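Local coordinates for CoA-binding domain-containing protein (Thermus thermophilus, PDB 1IUK) that probably binds coenzyme A through a Rossmann-type domain, its exact cellular role being unknown, at residues 31-36 with 75-80; 97-102 with 124-129. All blocks are in the same frame, centred on the assembly; numbering follows the deposited sequence.

Both contacts pack helices against the carboxyl ends of neighbouring strands in the parallel sheet of a Rossmann-like domain. Contact 1 sets helix 28-38 against strand 73-76 and the loop after it; it is buried, small (135 Å²) and made of van der Waals touches. Contact 2 joins strand 98-100 and its following loop to the start of helix 126-134. At 391 Å² it is larger, partly buried, and adds an indole N-H bond and a weak backbone bond to a CH-pi contact of Trp99 with Leu126, reaching the surface at Ser102. The two centres lie about 7 Å apart, and the contacts meet where Asp75 OD1 of contact 1 accepts a probable hydrogen bond from Gln101 NE2 of contact 2.

Contact 1. Residues 31-36 with 75-80; sequences YVPRYL and DVFRPP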
ATOM      1  N   TYR A  31     -10.417   6.434   2.691  1.00 18.31           N
ATOM      2  CA  TYR A  31      -9.976   7.573   3.487  1.00 18.62           C
ATOM      3  C   TYR A  31      -8.507   7.580   3.902  1.00 19.31           C
ATOM      4  O   TYR A  31      -7.944   8.659   4.100  1.00 19.80           O
ATOM      5  CB  TYR A  31     -10.913   7.798   4.694  1.00 16.70           C
ATOM      6  CG  TYR A  31     -10.895   6.779   5.804  1.00 14.21           C
ATOM      7  CD1 TYR A  31      -9.826   6.707   6.696  1.00 10.16           C
ATOM      8  CD2 TYR A  31     -11.991   5.930   6.013  1.00 13.00           C
ATOM      9  CE1 TYR A  31      -9.846   5.817   7.771  1.00 14.60           C
ATOM     10  CE2 TYR A  31     -12.019   5.038   7.084  1.00 15.15           C
ATOM     11  CZ  TYR A  31     -10.945   4.985   7.959  1.00 16.00           C
ATOM     12  OH  TYR A  31     -10.956   4.094   9.009  1.00 19.57           O
ATOM     13  N   VAL A  32      -7.867   6.413   4.012  1.00 17.15           N
ATOM     14  CA  VAL A  32      -6.443   6.399   4.371  1.00 16.17           C
ATOM     15  C   VAL A  32      -5.677   6.951   3.156  1.00 18.33           C
ATOM     16  O   VAL A  32      -4.811   7.829   3.288  1.00 21.74           O
ATOM     17  CB  VAL A  32      -5.962   4.982   4.756  1.00 14.33           C
ATOM     18  CG1 VAL A  32      -4.444   4.933   4.788  1.00 10.82           C
ATOM     19  CG2 VAL A  32      -6.521   4.603   6.122  1.00 11.67           C
ATOM     20  N   PRO A  33      -5.975   6.441   1.954  1.00 17.89           N
ATOM     21  CA  PRO A  33      -5.286   6.953   0.762  1.00 18.19           C
ATOM     22  C   PRO A  33      -5.519   8.470   0.584  1.00 19.92           C
ATOM     23  O   PRO A  33      -4.662   9.205   0.077  1.00 15.02           O
ATOM     24  CB  PRO A  33      -5.905   6.144  -0.380  1.00 17.63           C
ATOM     25  CG  PRO A  33      -6.425   4.912   0.274  1.00 18.76           C
ATOM     26  CD  PRO A  33      -6.878   5.323   1.629  1.00 15.57           C
ATOM     27  N   ARG A  34      -6.703   8.919   0.991  1.00 18.63           N
ATOM     28  CA  ARG A  34      -7.073  10.323   0.903  1.00 21.01           C
ATOM     29  C   ARG A  34      -6.120  11.153   1.765  1.00 18.05           C
ATOM     30  O   ARG A  34      -5.587  12.177   1.326  1.00 18.48           O
ATOM     31  CB  ARG A  34      -8.508  10.503   1.395  1.00 22.77           C
ATOM     32  CG  ARG A  34      -9.358  11.378   0.512  1.00 28.58           C
ATOM     33  CD  ARG A  34     -10.504  11.985   1.306  1.00 28.01           C
ATOM     34  NE  ARG A  34     -10.817  13.328   0.839  1.00 30.95           N
ATOM     35  CZ  ARG A  34     -10.809  14.407   1.612  1.00 31.53           C
ATOM     36  NH1 ARG A  34     -10.502  14.296   2.902  1.00 30.24           N
ATOM     37  NH2 ARG A  34     -11.104  15.597   1.095  1.00 33.82           N
ATOM     38  N   TYR A  35      -5.916  10.702   2.995  1.00 15.97           N
ATOM     39  CA  TYR A  35      -5.016  11.376   3.919  1.00 19.34           C
ATOM     40  C   TYR A  35      -3.600  11.441   3.343  1.00 22.58           C
ATOM     41  O   TYR A  35      -2.932  12.481   3.401  1.00 21.72           O
ATOM     42  CB  TYR A  35      -4.969  10.623   5.244  1.00 20.32           C
ATOM     43  CG  TYR A  35      -3.817  11.035   6.139  1.00 25.37           C
ATOM     44  CD1 TYR A  35      -2.595  10.374   6.080  1.00 24.10           C
ATOM     45  CD2 TYR A  35      -3.953  12.090   7.050  1.00 26.44           C
ATOM     46  CE1 TYR A  35      -1.535  10.749   6.903  1.00 28.59           C
ATOM     47  CE2 TYR A  35      -2.900  12.474   7.879  1.00 26.30           C
ATOM     48  CZ  TYR A  35      -1.694  11.799   7.803  1.00 29.07           C
ATOM     49  OH  TYR A  35      -0.648  12.151   8.632  1.00 25.83           O
ATOM     50  N   LEU A  36      -3.151  10.311   2.798  1.00 19.96           N
ATOM     51  CA  LEU A  36      -1.812  10.191   2.231  1.00 18.37           C
ATOM     52  C   LEU A  36      -1.564  11.168   1.100  1.00 18.90           C
ATOM     53  O   LEU A  36      -0.491  11.765   1.020  1.00 21.08           O
ATOM     54  CB  LEU A  36      -1.590   8.764   1.730  1.00 16.50           C
ATOM     55  CG  LEU A  36      -0.874   7.738   2.615  1.00 20.56           C
ATOM     56  CD1 LEU A  36      -0.709   8.202   4.043  1.00 22.80           C
ATOM     57  CD2 LEU A  36      -1.647   6.438   2.557  1.00 17.21           C
ATOM     58  N   ASP A  75       0.543  -0.116  -0.169  1.00 13.15           N
ATOM     59  CA  ASP A  75      -0.380  -0.118   0.977  1.00 10.34           C
ATOM     60  C   ASP A  75      -1.468  -1.123   0.619  1.00 10.38           C
ATOM     61  O   ASP A  75      -2.277  -0.876  -0.275  1.00 11.47           O
ATOM     62  CB  ASP A  75      -0.974   1.281   1.148  1.00 12.46           C
ATOM     63  CG  ASP A  75      -1.567   1.519   2.530  1.00 12.54           C
ATOM     64  OD1 ASP A  75      -1.308   0.743   3.478  1.00 11.76           O
ATOM     65  OD2 ASP A  75      -2.302   2.520   2.656  1.00 16.84           O
ATOM     66  N   VAL A  76      -1.459  -2.253   1.319  1.00 11.48           N
ATOM     67  CA  VAL A  76      -2.375  -3.353   1.065  1.00 12.29           C
ATOM     68  C   VAL A  76      -3.600  -3.416   1.965  1.00 11.28           C
ATOM     69  O   VAL A  76      -3.490  -3.557   3.186  1.00 11.92           O
ATOM     70  CB  VAL A  76      -1.617  -4.714   1.167  1.00 13.78           C
ATOM     71  CG1 VAL A  76      -2.520  -5.863   0.726  1.00 14.22           C
ATOM     72  CG2 VAL A  76      -0.358  -4.672   0.300  1.00 13.67           C
ATOM     73  N   PHE A  77      -4.768  -3.342   1.339  1.00 14.06           N
ATOM     74  CA  PHE A  77      -6.028  -3.416   2.062  1.00 14.65           C
ATOM     75  C   PHE A  77      -6.755  -4.739   1.786  1.00 16.06           C
ATOM     76  O   PHE A  77      -7.811  -4.998   2.373  1.00 14.79           O
ATOM     77  CB  PHE A  77      -6.930  -2.238   1.668  1.00 16.20           C
ATOM     78  CG  PHE A  77      -6.495  -0.912   2.252  1.00 14.40           C
ATOM     79  CD1 PHE A  77      -6.977  -0.485   3.493  1.00 15.13           C
ATOM     80  CD2 PHE A  77      -5.601  -0.098   1.564  1.00 15.26           C
ATOM     81  CE1 PHE A  77      -6.567   0.741   4.038  1.00 14.00           C
ATOM     82  CE2 PHE A  77      -5.185   1.128   2.102  1.00 16.52           C
ATOM     83  CZ  PHE A  77      -5.674   1.544   3.343  1.00 12.54           C
ATOM     84  N   ARG A  78      -6.205  -5.574   0.899  1.00 15.72           N
ATOM     85  CA  ARG A  78      -6.849  -6.861   0.585  1.00 13.50           C
ATOM     86  C   ARG A  78      -6.685  -7.823   1.758  1.00 12.08           C
ATOM     87  O   ARG A  78      -5.635  -7.859   2.394  1.00 15.37           O
ATOM     88  CB  ARG A  78      -6.278  -7.437  -0.705  1.00 15.30           C
ATOM     89  CG  ARG A  78      -6.301  -6.430  -1.854  1.00 19.25           C
ATOM     90  CD  ARG A  78      -7.362  -6.728  -2.898  1.00 23.74           C
ATOM     91  NE  ARG A  78      -8.581  -7.273  -2.325  1.00 30.24           N
ATOM     92  CZ  ARG A  78      -9.127  -8.433  -2.686  1.00 35.11           C
ATOM     93  NH1 ARG A  78      -8.564  -9.184  -3.627  1.00 37.03           N
ATOM     94  NH2 ARG A  78     -10.244  -8.845  -2.105  1.00 33.57           N
ATOM     95  N   PRO A  79      -7.738  -8.608   2.071  1.00 13.94           N
ATOM     96  CA  PRO A  79      -7.746  -9.570   3.183  1.00 17.05           C
ATOM     97  C   PRO A  79      -6.742 -10.681   3.030  1.00 15.14           C
ATOM     98  O   PRO A  79      -6.335 -10.973   1.919  1.00 17.09           O
ATOM     99  CB  PRO A  79      -9.185 -10.088   3.221  1.00 17.02           C
ATOM    100  CG  PRO A  79      -9.731  -9.807   1.880  1.00 17.84           C
ATOM    101  CD  PRO A  79      -9.003  -8.622   1.318  1.00 14.56           C
ATOM    102  N   PRO A  80      -6.342 -11.325   4.149  1.00 18.96           N
ATOM    103  CA  PRO A  80      -5.359 -12.419   4.129  1.00 20.59           C
ATOM    104  C   PRO A  80      -5.693 -13.567   3.178  1.00 21.12           C
ATOM    105  O   PRO A  80      -4.802 -14.131   2.546  1.00 21.71           O
ATOM    106  CB  PRO A  80      -5.292 -12.871   5.588  1.00 19.37           C
ATOM    107  CG  PRO A  80      -5.740 -11.683   6.363  1.00 20.59           C
ATOM    108  CD  PRO A  80      -6.816 -11.064   5.519  1.00 18.22           C
TER
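At the carboxyl end of the parallel Rossmann-type sheet, helix 28-38 packs over the last residues of strand 73-76 and the loop that leaves it, and Val32 meets Phe77 and Asp75 there. The rim of the Phe77 ring does the touching: CZ lies 3.7 Å from Val32 CB, which stands at the ring edge near its plane. Val32 CG1 is also in that plane, 3.9 Å from Phe77 CZ. With CG1 anti to the backbone N (chi1 166°), this methyl touches ring and carboxylate together, lying 3.9 Å from Asp75 OD2. Leu36 brings its CD2 methyl to the same oxygen at 4.0 Å, one helical turn further on. Pro33 CD approaches Phe77 CZ more loosely, at 4.3 Å. Around this small patch, Val18 of strand 15-19 touches both Pro33 and Phe77, while Leu126 lies against Asp75. The carboxylate finds its polar partner outside the contact, since Asp75 OD1 is hydrogen-bonded to Gln101 NE2. Its two oxygens therefore differ: OD1 takes the amide N-H, whereas from segment 31-36 OD2 meets only methyl groups. The helix thus offers the carboxylate apolar contact, and its polar demand is met by Gln101, just past the neighbouring strand.

Contact 2. Residues 97-102 with 124-129; sequences LVWLQS and RCLMVE
Trp99 lies with one indole face against Leu126 and its nitrogen edge toward the backbone of Arg124. Leu126 CD1 sits 3.6 Å from the centroid of the six-membered ring and almost on its normal, a CH-pi contact. Glu129 instead comes to the rim, its CG in the ring plane and 3.6 Å from Trp99 CZ2. A chi1 of -169°, turning Trp99 CG away from its own N, extends the indole from strand 98-100 to the loop just before helix 126-134, where NE1 donates to Arg124 O at 2.8 Å. That bond is bent, 145° at the hydrogen, with the donor well above the carbonyl plane. The same oxygen takes a CA-H...O contact from Gln101 CA at 3.4 Å, and a weak bond from Arg124 N to Leu100 O, also 3.4 Å, ties the backbones together. The Gln101 side chain, bent at chi2, crosses that of Leu126 at about a right angle, NE2 being 3.3 Å from Leu126 CB while it bonds to Asp75 OD1. A leucine in place of Trp99 would probably leave Arg124 O without its indole donor and open a gap beside Leu126 and Glu129. One indole thus combines a polar grip with a CH-pi contact, which should restrict its turning and hold the loop to the strand.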
ATOM      1  N   LEU A  97       8.550  -1.213  -0.335  1.00 15.62           N
ATOM      2  CA  LEU A  97       8.078  -1.646   0.979  1.00 14.52           C
ATOM      3  C   LEU A  97       6.622  -2.097   0.868  1.00 13.36           C
ATOM      4  O   LEU A  97       5.844  -1.473   0.140  1.00 14.81           O
ATOM      5  CB  LEU A  97       8.178  -0.472   1.958  1.00 19.43           C
ATOM      6  CG  LEU A  97       7.579  -0.604   3.362  1.00 19.71           C
ATOM      7  CD1 LEU A  97       8.363  -1.613   4.166  1.00 21.80           C
ATOM      8  CD2 LEU A  97       7.633   0.747   4.055  1.00 21.98           C
ATOM      9  N   VAL A  98       6.265  -3.183   1.559  1.00 12.86           N
ATOM     10  CA  VAL A  98       4.886  -3.671   1.547  1.00 12.61           C
ATOM     11  C   VAL A  98       4.288  -3.418   2.921  1.00 12.04           C
ATOM     12  O   VAL A  98       4.838  -3.818   3.945  1.00 12.98           O
ATOM     13  CB  VAL A  98       4.796  -5.178   1.205  1.00 12.91           C
ATOM     14  CG1 VAL A  98       3.384  -5.701   1.471  1.00  8.41           C
ATOM     15  CG2 VAL A  98       5.148  -5.372  -0.258  1.00 11.95           C
ATOM     16  N   TRP A  99       3.151  -2.733   2.921  1.00 13.05           N
ATOM     17  CA  TRP A  99       2.462  -2.357   4.153  1.00 12.88           C
ATOM     18  C   TRP A  99       1.103  -3.042   4.243  1.00 12.09           C
ATOM     19  O   TRP A  99       0.187  -2.692   3.494  1.00 13.65           O
ATOM     20  CB  TRP A  99       2.263  -0.830   4.158  1.00 14.56           C
ATOM     21  CG  TRP A  99       1.793  -0.246   5.465  1.00 15.43           C
ATOM     22  CD1 TRP A  99       0.540  -0.346   6.015  1.00 16.90           C
ATOM     23  CD2 TRP A  99       2.585   0.497   6.401  1.00 16.98           C
ATOM     24  NE1 TRP A  99       0.509   0.282   7.235  1.00 16.20           N
ATOM     25  CE2 TRP A  99       1.750   0.808   7.498  1.00 17.82           C
ATOM     26  CE3 TRP A  99       3.922   0.929   6.420  1.00 15.37           C
ATOM     27  CZ2 TRP A  99       2.210   1.533   8.609  1.00 17.18           C
ATOM     28  CZ3 TRP A  99       4.380   1.650   7.527  1.00 19.67           C
ATOM     29  CH2 TRP A  99       3.522   1.942   8.605  1.00 16.00           C
ATOM     30  N   LEU A 100       0.968  -4.012   5.139  1.00 11.71           N
ATOM     31  CA  LEU A 100      -0.315  -4.689   5.295  1.00 13.46           C
ATOM     32  C   LEU A 100      -1.145  -3.896   6.302  1.00 14.11           C
ATOM     33  O   LEU A 100      -0.731  -3.715   7.456  1.00 13.17           O
ATOM     34  CB  LEU A 100      -0.115  -6.115   5.803  1.00 15.00           C
ATOM     35  CG  LEU A 100       0.775  -7.004   4.927  1.00 14.34           C
ATOM     36  CD1 LEU A 100       0.768  -8.427   5.503  1.00 17.13           C
ATOM     37  CD2 LEU A 100       0.288  -6.978   3.466  1.00 13.22           C
ATOM     38  N   GLN A 101      -2.309  -3.428   5.865  1.00 14.84           N
ATOM     39  CA  GLN A 101      -3.177  -2.638   6.729  1.00 15.34           C
ATOM     40  C   GLN A 101      -3.740  -3.406   7.932  1.00 17.19           C
ATOM     41  O   GLN A 101      -3.555  -4.612   8.060  1.00 16.11           O
ATOM     42  CB  GLN A 101      -4.296  -2.025   5.889  1.00 12.50           C
ATOM     43  CG  GLN A 101      -3.820  -0.840   5.055  1.00 12.89           C
ATOM     44  CD  GLN A 101      -3.612   0.416   5.901  1.00 16.10           C
ATOM     45  OE1 GLN A 101      -4.443   0.751   6.752  1.00 20.15           O
ATOM     46  NE2 GLN A 101      -2.506   1.112   5.671  1.00 10.28           N
ATOM     47  N   SER A 102      -4.411  -2.683   8.825  1.00 20.05           N
ATOM     48  CA  SER A 102      -4.995  -3.263  10.034  1.00 20.18           C
ATOM     49  C   SER A 102      -5.810  -4.540   9.822  1.00 16.61           C
ATOM     50  O   SER A 102      -6.620  -4.635   8.898  1.00 17.03           O
ATOM     51  CB  SER A 102      -5.873  -2.216  10.725  1.00 24.92           C
ATOM     52  OG  SER A 102      -5.100  -1.083  11.092  1.00 31.66           O
ATOM     53  N   ARG A 124      -0.816  -2.568  10.666  1.00 26.09           N
ATOM     54  CA  ARG A 124      -0.693  -1.193  11.144  1.00 25.97           C
ATOM     55  C   ARG A 124      -1.437  -0.312  10.153  1.00 22.56           C
ATOM     56  O   ARG A 124      -1.523  -0.635   8.974  1.00 22.71           O
ATOM     57  CB  ARG A 124       0.775  -0.765  11.212  1.00 25.98           C
ATOM     58  CG  ARG A 124       1.519  -1.298  12.418  1.00 29.99           C
ATOM     59  CD  ARG A 124       2.608  -0.333  12.862  1.00 39.73           C
ATOM     60  NE  ARG A 124       3.913  -0.637  12.270  1.00 47.42           N
ATOM     61  CZ  ARG A 124       5.076  -0.126  12.683  1.00 52.05           C
ATOM     62  NH1 ARG A 124       5.116   0.728  13.703  1.00 53.71           N
ATOM     63  NH2 ARG A 124       6.208  -0.474  12.081  1.00 53.29           N
ATOM     64  N   CYS A 125      -2.004   0.788  10.636  1.00 22.50           N
ATOM     65  CA  CYS A 125      -2.708   1.707   9.759  1.00 21.48           C
ATOM     66  C   CYS A 125      -1.689   2.753   9.328  1.00 20.18           C
ATOM     67  O   CYS A 125      -1.165   3.489  10.162  1.00 20.62           O
ATOM     68  CB  CYS A 125      -3.871   2.386  10.491  1.00 22.42           C
ATOM     69  SG  CYS A 125      -4.848   3.470   9.421  1.00 26.63           S
ATOM     70  N   LEU A 126      -1.408   2.811   8.029  1.00 17.96           N
ATOM     71  CA  LEU A 126      -0.431   3.755   7.507  1.00 17.60           C
ATOM     72  C   LEU A 126      -0.736   5.216   7.888  1.00 20.04           C
ATOM     73  O   LEU A 126       0.185   5.990   8.176  1.00 19.59           O
ATOM     74  CB  LEU A 126      -0.321   3.608   5.980  1.00 15.58           C
ATOM     75  CG  LEU A 126       0.785   4.398   5.261  1.00 15.53           C
ATOM     76  CD1 LEU A 126       2.088   4.344   6.053  1.00 12.15           C
ATOM     77  CD2 LEU A 126       0.977   3.832   3.855  1.00 11.93           C
ATOM     78  N   MET A 127      -2.012   5.599   7.889  1.00 19.82           N
ATOM     79  CA  MET A 127      -2.376   6.975   8.253  1.00 22.59           C
ATOM     80  C   MET A 127      -1.984   7.249   9.695  1.00 22.23           C
ATOM     81  O   MET A 127      -1.317   8.243  10.005  1.00 22.30           O
ATOM     82  CB  MET A 127      -3.880   7.203   8.113  1.00 23.34           C
ATOM     83  CG  MET A 127      -4.334   8.568   8.657  1.00 24.51           C
ATOM     84  SD  MET A 127      -6.045   8.889   8.215  1.00 26.99           S
ATOM     85  CE  MET A 127      -6.831   7.490   9.067  1.00 24.02           C
ATOM     86  N   VAL A 128      -2.412   6.355  10.576  1.00 22.51           N
ATOM     87  CA  VAL A 128      -2.121   6.482  11.987  1.00 22.58           C
ATOM     88  C   VAL A 128      -0.621   6.559  12.202  1.00 25.50           C
ATOM     89  O   VAL A 128      -0.136   7.460  12.887  1.00 25.34           O
ATOM     90  CB  VAL A 128      -2.698   5.297  12.757  1.00 22.99           C
ATOM     91  CG1 VAL A 128      -2.067   5.202  14.128  1.00 24.64           C
ATOM     92  CG2 VAL A 128      -4.212   5.443  12.849  1.00 19.97           C
ATOM     93  N   GLU A 129       0.112   5.625  11.598  1.00 24.11           N
ATOM     94  CA  GLU A 129       1.564   5.583  11.738  1.00 21.72           C
ATOM     95  C   GLU A 129       2.238   6.829  11.190  1.00 20.34           C
ATOM     96  O   GLU A 129       3.223   7.311  11.760  1.00 20.79           O
ATOM     97  CB  GLU A 129       2.117   4.344  11.043  1.00 25.03           C
ATOM     98  CG  GLU A 129       1.861   3.052  11.818  1.00 30.00           C
ATOM     99  CD  GLU A 129       2.142   3.192  13.309  1.00 33.24           C
ATOM    100  OE1 GLU A 129       1.244   2.884  14.122  1.00 33.63           O
ATOM    101  OE2 GLU A 129       3.262   3.609  13.668  1.00 34.82           O
TER